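Local coordinates for putative uncharacterized protein (Archaeoglobus fulgidus, PDB 4KPP) that probably exchanges protons for calcium ions across the membrane, as a member of the sodium/calcium exchanger family, at residues 164-169 with 292-297. Sequence-based numbering, arbitrary orientation.
Sequences FDALVF and TIAIIY. With OLB ((2S)-2,3-dihydroxypropyl (9Z)-octadec-9-enoate), chain E.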
# COMPACT_ATOMS: atom_id res chain seq x y z
N PHE A 164 -1.89 22.29 0.92
CA PHE A 164 -0.66 22.44 0.16
C PHE A 164 0.23 21.20 0.30
O PHE A 164 0.87 20.78 -0.67
CB PHE A 164 0.11 23.69 0.59
CG PHE A 164 1.40 23.90 -0.15
CD1 PHE A 164 1.40 24.48 -1.41
CD2 PHE A 164 2.61 23.49 0.39
CE1 PHE A 164 2.57 24.67 -2.11
CE2 PHE A 164 3.79 23.68 -0.30
CZ PHE A 164 3.78 24.26 -1.55
N ASP A 165 0.27 20.64 1.50
CA ASP A 165 1.00 19.40 1.75
C ASP A 165 0.48 18.31 0.82
O ASP A 165 1.26 17.60 0.19
CB ASP A 165 0.83 18.94 3.19
CG ASP A 165 1.60 19.80 4.17
OD1 ASP A 165 2.61 20.41 3.77
OD2 ASP A 165 1.19 19.85 5.35
N ALA A 166 -0.84 18.19 0.75
CA ALA A 166 -1.48 17.21 -0.11
C ALA A 166 -1.10 17.45 -1.56
O ALA A 166 -0.84 16.50 -2.31
CB ALA A 166 -2.99 17.26 0.06
N LEU A 167 -1.04 18.72 -1.95
CA LEU A 167 -0.64 19.11 -3.30
C LEU A 167 0.78 18.62 -3.60
O LEU A 167 1.06 18.14 -4.69
CB LEU A 167 -0.73 20.63 -3.46
CG LEU A 167 -1.26 21.18 -4.79
CD1 LEU A 167 -1.27 22.70 -4.76
CD2 LEU A 167 -0.47 20.68 -5.98
N VAL A 168 1.67 18.77 -2.62
CA VAL A 168 3.05 18.32 -2.76
C VAL A 168 3.13 16.80 -2.92
O VAL A 168 3.74 16.31 -3.87
CB VAL A 168 3.91 18.75 -1.55
CG1 VAL A 168 5.32 18.20 -1.68
CG2 VAL A 168 3.94 20.27 -1.45
N PHE A 169 2.51 16.08 -2.00
CA PHE A 169 2.51 14.62 -2.03
C PHE A 169 1.92 14.06 -3.32
O PHE A 169 2.45 13.11 -3.89
CB PHE A 169 1.75 14.05 -0.82
CG PHE A 169 2.52 14.14 0.46
CD1 PHE A 169 3.71 13.46 0.62
CD2 PHE A 169 2.04 14.91 1.52
CE1 PHE A 169 4.42 13.54 1.81
CE2 PHE A 169 2.74 14.99 2.71
CZ PHE A 169 3.93 14.31 2.85
N THR A 292 -4.41 12.07 -0.54
CA THR A 292 -5.81 11.67 -0.68
C THR A 292 -6.63 11.90 0.58
O THR A 292 -7.71 12.47 0.52
CB THR A 292 -5.93 10.19 -1.11
OG1 THR A 292 -5.31 10.01 -2.39
CG2 THR A 292 -7.39 9.79 -1.21
N ILE A 293 -6.10 11.49 1.73
CA ILE A 293 -6.85 11.66 2.98
C ILE A 293 -6.98 13.13 3.37
O ILE A 293 -8.00 13.54 3.92
CB ILE A 293 -6.28 10.82 4.15
CG1 ILE A 293 -4.86 11.27 4.51
CG2 ILE A 293 -6.32 9.33 3.82
CD1 ILE A 293 -4.33 10.62 5.77
N ALA A 294 -5.95 13.93 3.08
CA ALA A 294 -6.00 15.36 3.38
C ALA A 294 -6.97 16.07 2.44
O ALA A 294 -7.71 16.96 2.86
CB ALA A 294 -4.61 15.97 3.30
N ILE A 295 -6.95 15.68 1.17
CA ILE A 295 -7.87 16.24 0.18
C ILE A 295 -9.32 15.89 0.52
O ILE A 295 -10.18 16.76 0.56
CB ILE A 295 -7.53 15.76 -1.25
CG1 ILE A 295 -6.31 16.51 -1.80
CG2 ILE A 295 -8.71 15.97 -2.18
CD1 ILE A 295 -5.84 16.01 -3.15
N ILE A 296 -9.56 14.61 0.78
CA ILE A 296 -10.89 14.12 1.15
C ILE A 296 -11.42 14.83 2.40
O ILE A 296 -12.61 15.14 2.49
CB ILE A 296 -10.89 12.59 1.35
CG1 ILE A 296 -10.79 11.87 -0.00
CG2 ILE A 296 -12.15 12.13 2.06
CD1 ILE A 296 -10.85 10.36 0.10
N TYR A 297 -10.53 15.10 3.34
CA TYR A 297 -10.89 15.82 4.56
C TYR A 297 -11.48 17.20 4.26
O TYR A 297 -12.38 17.66 4.97
CB TYR A 297 -9.67 15.95 5.48
CG TYR A 297 -9.96 16.62 6.81
CD1 TYR A 297 -10.67 15.95 7.80
CD2 TYR A 297 -9.51 17.90 7.08
CE1 TYR A 297 -10.94 16.55 9.02
CE2 TYR A 297 -9.77 18.51 8.30
CZ TYR A 297 -10.48 17.83 9.26
OH TYR A 297 -10.75 18.43 10.48
C1 OLB E . 8.36 23.24 3.00
C2 OLB E . 9.59 22.60 3.54
C3 OLB E . 9.92 21.40 2.71
C4 OLB E . 11.39 21.16 2.73
C5 OLB E . 11.68 19.87 3.41
O19 OLB E . 8.35 23.69 1.87
O20 OLB E . 7.23 23.34 3.78
C21 OLB E . 6.13 24.00 3.28
C22 OLB E . 4.92 23.58 4.05
O23 OLB E . 5.33 22.99 5.23
C24 OLB E . 4.07 24.77 4.33
C6 OLB E . 11.49 18.75 2.44
C7 OLB E . 12.50 18.85 1.34
C8 OLB E . 12.58 17.55 0.62
C9 OLB E . 11.28 17.27 -0.06
C10 OLB E . 11.03 17.83 -1.42
C11 OLB E . 9.67 18.28 -1.81
C12 OLB E . 9.76 19.06 -3.07
C13 OLB E . 8.59 19.97 -3.21
C14 OLB E . 8.68 21.08 -2.21
C15 OLB E . 7.49 21.97 -2.38
C16 OLB E . 7.45 22.99 -1.30
C17 OLB E . 8.64 23.89 -1.39
C18 OLB E . 8.22 25.32 -1.37
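Ala166 and Ala294 bring helices 163-182 and 288-299 together, CB against CB at 3.8 Å. Each methyl points at the other helix, and the 6.0 Å between Ala166 CA and Ala294 CA shows how closely the backbones approach where both side chains are small. Ile295 supplies the other apolar touch. Its CB stays 5.0 Å from Ala166 CB; CG1 makes the approach at 3.9 Å, because a chi1 of -77° sets it anti to the carbonyl carbon and beside the backbone N. The extended chain then carries CD1 past the methyl, 4.5 Å from Ala166 CB, while the CG2 branch lies 6.3 Å from that same atom. At Ala166 CB the directions to Ala294 CB and Ile295 CG1 diverge by about 89°, so the methyl is flanked by two neighbours instead of meeting one head-on.

Elsewhere on helix 163-182, Val168 and Phe164 touch the bound monoolein, the latter with its ring edge 3.9 Å from lipid C16 at CE2. Asp165 takes no part in the helix pairing; its carboxylate makes a salt bridge with Lys158 and a hydrogen bond with Tyr151.

The two helices belong to different sodium/calcium exchanger family regions, joined here away from the calcium site. With just 109 Å² buried and carbon alone in contact, the attraction within this small patch is probably van der Waals, and no polar bond between 164-169 and 292-297 adds directional specificity.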